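Local coordinates for exopolyphosphatase (Aquifex aeolicus, PDB 1T6C), which probably hydrolyses the phosphoanhydride bonds of polyphosphate or guanosine pentaphosphate, as a calcium-binding, actin-like member of the Ppx/GppA phosphatase family, at residues A[17-21]-A[22-26]; A[181-185]-A[186-190]; A[214-217]-A[218-221]. One frame throughout, in Å; residues are numbered along the deposited sequence.

All three contacts are local, each a single unbroken run of chain, and they follow one another along the sequence without touching. Contact 1 turns the first hairpin of one mixed sheet; contact 3 opens the helix that follows strand 208-212 of the other, so together they sample both sheets of this actin-like fold. Their centres are about 21 Å apart, yet each has a side chain within about 11 Å of the calcium ion: Asp18 at about 11 Å and Thr215 at about 10 Å. Contact 2, at 181-190, starts a peripheral helix, its centre about 33 Å from that of contact 1 and about 22 Å from that of contact 3.

Contact 1. Residues A[17-21]-A[22-26]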
loop_
_atom_site.group_PDB
_atom_site.type_symbol
_atom_site.label_atom_id
_atom_site.label_comp_id
_atom_site.label_asym_id
_atom_site.label_seq_id
_atom_site.Cartn_x
_atom_site.Cartn_y
_atom_site.Cartn_z
ATOM N N ILE A 17 -3.398 -2.300 -13.396
ATOM C CA ILE A 17 -3.321 -0.827 -13.421
ATOM C C ILE A 17 -4.016 -0.374 -12.154
ATOM O O ILE A 17 -5.115 -0.828 -11.839
ATOM C CB ILE A 17 -4.008 -0.291 -14.654
ATOM C CG1 ILE A 17 -3.225 -0.672 -15.908
ATOM C CG2 ILE A 17 -4.169 1.205 -14.537
ATOM C CD1 ILE A 17 -3.909 -0.299 -17.196
ATOM N N ASP A 18 -3.360 0.505 -11.411
ATOM C CA ASP A 18 -3.917 1.121 -10.215
ATOM C C ASP A 18 -3.914 2.637 -10.370
ATOM O O ASP A 18 -2.885 3.239 -10.613
ATOM C CB ASP A 18 -3.282 0.629 -8.923
ATOM C CG ASP A 18 -1.894 0.987 -8.789
ATOM O OD1 ASP A 18 -1.078 0.475 -9.604
ATOM O OD2 ASP A 18 -1.497 1.757 -7.874
ATOM N N ILE A 19 -5.097 3.204 -10.243
ATOM C CA ILE A 19 -5.316 4.630 -10.364
ATOM C C ILE A 19 -5.581 5.139 -8.961
ATOM O O ILE A 19 -6.595 4.807 -8.355
ATOM C CB ILE A 19 -6.539 4.896 -11.277
ATOM C CG1 ILE A 19 -6.302 4.357 -12.693
ATOM C CG2 ILE A 19 -6.899 6.387 -11.260
ATOM C CD1 ILE A 19 -7.507 4.465 -13.576
ATOM N N GLY A 20 -4.683 5.972 -8.459
ATOM C CA GLY A 20 -4.866 6.626 -7.181
ATOM C C GLY A 20 -4.991 8.124 -7.333
ATOM O O GLY A 20 -5.026 8.631 -8.439
ATOM N N SER A 21 -5.032 8.812 -6.195
ATOM C CA SER A 21 -5.170 10.271 -6.176
ATOM C C SER A 21 -3.878 10.973 -6.593
ATOM O O SER A 21 -3.917 12.164 -6.915
ATOM C CB SER A 21 -5.666 10.777 -4.811
ATOM O OG SER A 21 -4.851 10.314 -3.770
ATOM N N TYR A 22 -2.753 10.258 -6.595
ATOM C CA TYR A 22 -1.456 10.848 -6.941
ATOM C C TYR A 22 -0.862 10.269 -8.214
ATOM O O TYR A 22 -0.466 10.987 -9.107
ATOM C CB TYR A 22 -0.501 10.637 -5.771
ATOM C CG TYR A 22 0.812 11.381 -5.873
ATOM C CD1 TYR A 22 0.846 12.769 -5.903
ATOM C CD2 TYR A 22 2.024 10.692 -5.885
ATOM C CE1 TYR A 22 2.050 13.448 -5.969
ATOM C CE2 TYR A 22 3.225 11.365 -5.958
ATOM C CZ TYR A 22 3.228 12.740 -6.002
ATOM O OH TYR A 22 4.434 13.410 -6.071
ATOM N N SER A 23 -0.848 8.945 -8.316
ATOM C CA SER A 23 -0.186 8.275 -9.428
ATOM C C SER A 23 -1.090 7.244 -10.089
ATOM O O SER A 23 -2.042 6.749 -9.479
ATOM C CB SER A 23 1.114 7.619 -8.960
ATOM O OG SER A 23 0.864 6.546 -8.078
ATOM N N VAL A 24 -0.770 6.975 -11.346
ATOM C CA VAL A 24 -1.365 5.916 -12.135
ATOM C C VAL A 24 -0.240 4.951 -12.474
ATOM O O VAL A 24 0.768 5.347 -13.049
ATOM C CB VAL A 24 -1.975 6.484 -13.432
ATOM C CG1 VAL A 24 -2.701 5.397 -14.227
ATOM C CG2 VAL A 24 -2.930 7.658 -13.099
ATOM N N ARG A 25 -0.428 3.684 -12.124
ATOM C CA ARG A 25 0.668 2.707 -12.188
ATOM C C ARG A 25 0.291 1.456 -12.930
ATOM O O ARG A 25 -0.834 0.979 -12.778
ATOM C CB ARG A 25 1.136 2.367 -10.801
ATOM C CG ARG A 25 1.860 3.564 -10.151
ATOM C CD ARG A 25 2.439 3.312 -8.847
ATOM N NE ARG A 25 3.502 2.338 -8.920
ATOM C CZ ARG A 25 4.286 2.049 -7.904
ATOM N NH1 ARG A 25 4.146 2.682 -6.752
ATOM N NH2 ARG A 25 5.224 1.130 -8.057
ATOM N N LEU A 26 1.239 0.963 -13.716
ATOM C CA LEU A 26 1.090 -0.248 -14.534
ATOM C C LEU A 26 2.132 -1.270 -14.068
ATOM O O LEU A 26 3.303 -0.935 -13.859
ATOM C CB LEU A 26 1.355 0.070 -16.006
ATOM C CG LEU A 26 1.485 -1.131 -16.955
ATOM C CD1 LEU A 26 0.144 -1.874 -17.100
ATOM C CD2 LEU A 26 2.047 -0.704 -18.314
HETATM O O HOH W 1 -1.143 4.173 -8.266
#
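Asp18 and Arg25 face each other as a hydrogen-bonded pair in the antiparallel beta hairpin that opens this actin-like fold, where relatives commonly carry a phosphate-binding loop. Their side chains run alongside and point the same way, but the charged ends do not meet, Asp18 OD1 staying 5.0 Å from Arg25 NE, and the carboxylate and guanidinium planes are turned 50° apart. In one of its two conformers Asp18 CG sits between its backbone N and carbonyl carbon (chi1 66°), which brings OD1 to 3.1 Å from Arg25 CB, while OD2 makes a salt bridge with Arg301. The aliphatic start of Arg25 thus runs beside Asp18, and a bend at chi3 (65°) takes the charged end away from strand 17-19.

The other face is apolar and buried, Ile17, Val24 and Leu26 touching helix 60-79. Ile19 and Val24, a non-hydrogen-bonded pair, lie side by side with CG1 of Ile19 4.0 Å from CG1 of Val24. Ile17 meets Leu26 at a slant, its CG1 3.8 Å from Leu26 CD1. The beta-branched Ile17, Ile19 and Val24 suit the extended backbone. At the turn Ser23 O accepts from Gly20 N at 2.9 Å and has a water 3.0 Å away.

Contact 2. Residues A[181-185]-A[186-190]; sequences DPPTE and EEVKR
Thr184 holds OG1 between its backbone N and carbonyl carbon (chi1 67°), and Glu187 sets CG anti to its carbonyl carbon (chi1 -70°) with the chain extended beyond; together these torsions close a capping box at the start of helix 185-199. Thr184 is the N-cap. Its OG1 accepts from Glu187 N at 3.2 Å, and in return Glu187 OE1 accepts from Thr184 N at 3.0 Å, the donor approaching from above the carboxylate plane, 39° out of it. The two side chains cross, so that Thr184 OG1 also lies 3.3 Å from Glu187 CG. Threonine suits the cap because its short hydroxyl can reach forward to the amide of Glu187, in the first turn, where no earlier helical carbonyl is available; glutamate three residues on is long enough to return the bond.

Glu187 OE1 also accepts from Gln180 N, tying the preceding loop to the helix start. An alanine in place of Glu187 would probably leave the amides of Thr184 and Gln180 without this shared acceptor and let the incoming loop move more freely against the first turn.

Beside the box, Pro183 crosses Val188, its CG 3.8 Å from Val188 CG2, a small apolar contact for which a rigid proline and a compact valine are well matched. Lys189 NZ forms a salt bridge with Glu186 OE1, whereas the carboxylate of Glu185 turns to Lys252. Normal helical bonding begins with Val188 N giving its hydrogen to Thr184 O at 3.0 Å.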
loop_
_atom_site.group_PDB
_atom_site.type_symbol
_atom_site.label_atom_id
_atom_site.label_comp_id
_atom_site.label_asym_id
_atom_site.label_seq_id
_atom_site.Cartn_x
_atom_site.Cartn_y
_atom_site.Cartn_z
ATOM N N ASP A 181 7.321 19.742 15.379
ATOM C CA ASP A 181 8.109 18.915 14.480
ATOM C C ASP A 181 9.548 18.845 14.964
ATOM O O ASP A 181 10.286 19.814 14.792
ATOM C CB ASP A 181 8.036 19.508 13.084
ATOM C CG ASP A 181 8.789 18.708 12.066
ATOM O OD1 ASP A 181 9.351 17.627 12.382
ATOM O OD2 ASP A 181 8.833 19.080 10.880
ATOM N N PRO A 182 9.963 17.745 15.600
ATOM C CA PRO A 182 9.147 16.556 15.839
ATOM C C PRO A 182 8.227 16.740 17.046
ATOM O O PRO A 182 8.346 17.748 17.781
ATOM C CB PRO A 182 10.193 15.495 16.150
ATOM C CG PRO A 182 11.301 16.255 16.769
ATOM C CD PRO A 182 11.315 17.624 16.189
ATOM N N PRO A 183 7.294 15.812 17.256
ATOM C CA PRO A 183 6.295 15.989 18.312
ATOM C C PRO A 183 6.901 15.990 19.708
ATOM O O PRO A 183 7.978 15.456 19.942
ATOM C CB PRO A 183 5.339 14.819 18.107
ATOM C CG PRO A 183 6.120 13.809 17.322
ATOM C CD PRO A 183 7.044 14.587 16.471
ATOM N N THR A 184 6.189 16.607 20.635
ATOM C CA THR A 184 6.564 16.525 22.033
ATOM C C THR A 184 6.214 15.153 22.553
ATOM O O THR A 184 5.433 14.426 21.938
ATOM C CB THR A 184 5.834 17.588 22.874
ATOM O OG1 THR A 184 4.430 17.313 22.904
ATOM C CG2 THR A 184 5.951 18.974 22.297
ATOM N N GLU A 185 6.755 14.796 23.713
ATOM C CA GLU A 185 6.439 13.527 24.312
ATOM C C GLU A 185 4.975 13.406 24.619
ATOM O O GLU A 185 4.393 12.334 24.460
ATOM C CB GLU A 185 7.246 13.269 25.596
ATOM C CG GLU A 185 8.591 12.622 25.319
ATOM C CD GLU A 185 8.458 11.159 24.849
ATOM O OE1 GLU A 185 8.717 10.869 23.662
ATOM O OE2 GLU A 185 8.069 10.283 25.664
ATOM N N GLU A 186 4.328 14.505 24.999
ATOM C CA GLU A 186 2.881 14.430 25.244
ATOM C C GLU A 186 2.048 14.179 24.012
ATOM O O GLU A 186 0.987 13.535 24.074
ATOM C CB GLU A 186 2.377 15.706 25.923
ATOM C CG GLU A 186 2.782 15.783 27.391
ATOM C CD GLU A 186 2.055 14.733 28.233
ATOM O OE1 GLU A 186 0.872 14.996 28.582
ATOM O OE2 GLU A 186 2.635 13.636 28.502
ATOM N N GLU A 187 2.453 14.790 22.913
ATOM C CA GLU A 187 1.825 14.545 21.624
ATOM C C GLU A 187 1.978 13.118 21.165
ATOM O O GLU A 187 1.021 12.489 20.693
ATOM C CB GLU A 187 2.395 15.492 20.575
ATOM C CG GLU A 187 1.946 16.912 20.812
ATOM C CD GLU A 187 2.580 17.928 19.902
ATOM O OE1 GLU A 187 3.658 17.668 19.320
ATOM O OE2 GLU A 187 1.974 19.025 19.758
ATOM N N VAL A 188 3.145 12.554 21.374
ATOM C CA VAL A 188 3.360 11.132 21.107
ATOM C C VAL A 188 2.437 10.257 21.979
ATOM O O VAL A 188 1.835 9.287 21.529
ATOM C CB VAL A 188 4.855 10.759 21.316
ATOM C CG1 VAL A 188 5.045 9.283 21.340
ATOM C CG2 VAL A 188 5.712 11.367 20.222
ATOM N N LYS A 189 2.281 10.640 23.237
ATOM C CA LYS A 189 1.423 9.903 24.160
ATOM C C LYS A 189 -0.012 9.921 23.671
ATOM O O LYS A 189 -0.685 8.898 23.677
ATOM C CB LYS A 189 1.533 10.529 25.548
ATOM C CG LYS A 189 0.632 9.972 26.599
ATOM C CD LYS A 189 0.288 11.087 27.655
ATOM C CE LYS A 189 -0.682 12.089 27.127
ATOM N NZ LYS A 189 -1.106 13.065 28.202
ATOM N N ARG A 190 -0.508 11.093 23.293
ATOM C CA ARG A 190 -1.874 11.172 22.805
ATOM C C ARG A 190 -2.110 10.318 21.541
ATOM O O ARG A 190 -3.170 9.708 21.369
ATOM C CB ARG A 190 -2.250 12.595 22.509
ATOM C CG ARG A 190 -2.473 13.430 23.747
ATOM C CD ARG A 190 -3.004 14.815 23.422
ATOM N NE ARG A 190 -1.992 15.807 23.042
ATOM C CZ ARG A 190 -1.239 16.470 23.907
ATOM N NH1 ARG A 190 -0.358 17.374 23.489
ATOM N NH2 ARG A 190 -1.350 16.234 25.191
#

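Contact 3. Residues A[214-217]-A[218-221]; sequences GTIT and TLAA
Residues 214-217 and 218-221 form two successive turns of one alpha helix, 214-223, and four backbone bonds of the i to i+4 kind join them. Leu219 N to Thr215 O and Ala220 N to Ile216 O are both 2.9 Å, and Ala221 N to Thr217 O is 3.0 Å. The first of the series is longer: Thr218 N lies 3.2 Å from Gly214 O and stands above the carbonyl plane, 42° out of it.

That same oxygen takes a second hydrogen from Thr218 OG1 at 2.7 Å, and here the hydroxyl comes almost straight on to the carbonyl, with a C=O...donor angle of 163°. The first torsion of Thr218 (chi1 -62°) turns OG1 anti to its carbonyl carbon and back towards the preceding turn. Two donors from one residue thus grip Gly214 O. Threonine suits this buried position because its hydroxyl is satisfied within the helix while CG2 adds apolar surface. Thr217 OG1, in a different rotamer, between its N and carbonyl carbon, also bonds to a carbonyl before it, Gly213 O, whereas Thr215 OG1 bonds to Gln145 OE1, beside the calcium ligands Asp144 and Gly146.

On the apolar side Ile216 CD1 approaches Leu219 CD1 at 4.3 Å, a loose meeting; both residues also have partners outside the helix. Ile216 reaches Phe281 and strand 292-296, and the small methyl of Ala220 lets the helix lie close to Val295 of that strand. Leu219 packs between helices, on Ile278 of helix 274-288 and on Ile244 and Trp247 of helix 241-251.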
loop_
_atom_site.group_PDB
_atom_site.type_symbol
_atom_site.label_atom_id
_atom_site.label_comp_id
_atom_site.label_asym_id
_atom_site.label_seq_id
_atom_site.Cartn_x
_atom_site.Cartn_y
_atom_site.Cartn_z
ATOM N N GLY A 214 4.975 1.611 2.461
ATOM C CA GLY A 214 6.176 2.414 2.381
ATOM C C GLY A 214 6.897 2.631 3.683
ATOM O O GLY A 214 8.134 2.719 3.730
ATOM N N THR A 215 6.140 2.719 4.770
ATOM C CA THR A 215 6.765 2.860 6.067
ATOM C C THR A 215 7.582 1.619 6.435
ATOM O O THR A 215 8.757 1.725 6.773
ATOM C CB THR A 215 5.714 3.136 7.159
ATOM O OG1 THR A 215 5.004 4.363 6.857
ATOM C CG2 THR A 215 6.440 3.338 8.480
ATOM N N ILE A 216 6.938 0.466 6.394
ATOM C CA ILE A 216 7.579 -0.748 6.910
ATOM C C ILE A 216 8.735 -1.253 6.023
ATOM O O ILE A 216 9.739 -1.782 6.526
ATOM C CB ILE A 216 6.516 -1.821 7.227
ATOM C CG1 ILE A 216 7.068 -2.819 8.252
ATOM C CG2 ILE A 216 6.012 -2.459 5.965
ATOM C CD1 ILE A 216 7.182 -2.268 9.662
ATOM N N THR A 217 8.654 -1.053 4.711
ATOM C CA THR A 217 9.756 -1.453 3.851
ATOM C C THR A 217 10.929 -0.495 4.034
ATOM O O THR A 217 12.072 -0.910 3.980
ATOM C CB THR A 217 9.381 -1.538 2.351
ATOM O OG1 THR A 217 8.732 -0.330 1.913
ATOM C CG2 THR A 217 8.377 -2.665 2.110
ATOM N N THR A 218 10.656 0.790 4.235
ATOM C CA THR A 218 11.734 1.729 4.568
ATOM C C THR A 218 12.382 1.357 5.875
ATOM O O THR A 218 13.604 1.345 5.965
ATOM C CB THR A 218 11.207 3.148 4.623
ATOM O OG1 THR A 218 10.708 3.513 3.326
ATOM C CG2 THR A 218 12.324 4.116 4.945
ATOM N N LEU A 219 11.580 0.980 6.877
ATOM C CA LEU A 219 12.125 0.543 8.166
ATOM C C LEU A 219 13.016 -0.678 8.027
ATOM O O LEU A 219 14.116 -0.724 8.584
ATOM C CB LEU A 219 10.992 0.259 9.155
ATOM C CG LEU A 219 10.580 1.234 10.226
ATOM C CD1 LEU A 219 9.983 0.445 11.364
ATOM C CD2 LEU A 219 11.694 2.121 10.742
ATOM N N ALA A 220 12.580 -1.653 7.224
ATOM C CA ALA A 220 13.375 -2.834 6.976
ATOM C C ALA A 220 14.689 -2.480 6.300
ATOM O O ALA A 220 15.750 -2.977 6.698
ATOM C CB ALA A 220 12.589 -3.849 6.153
ATOM N N ALA A 221 14.667 -1.601 5.302
ATOM C CA ALA A 221 15.898 -1.159 4.650
ATOM C C ALA A 221 16.821 -0.464 5.643
ATOM O O ALA A 221 18.021 -0.654 5.614
ATOM C CB ALA A 221 15.578 -0.223 3.479
#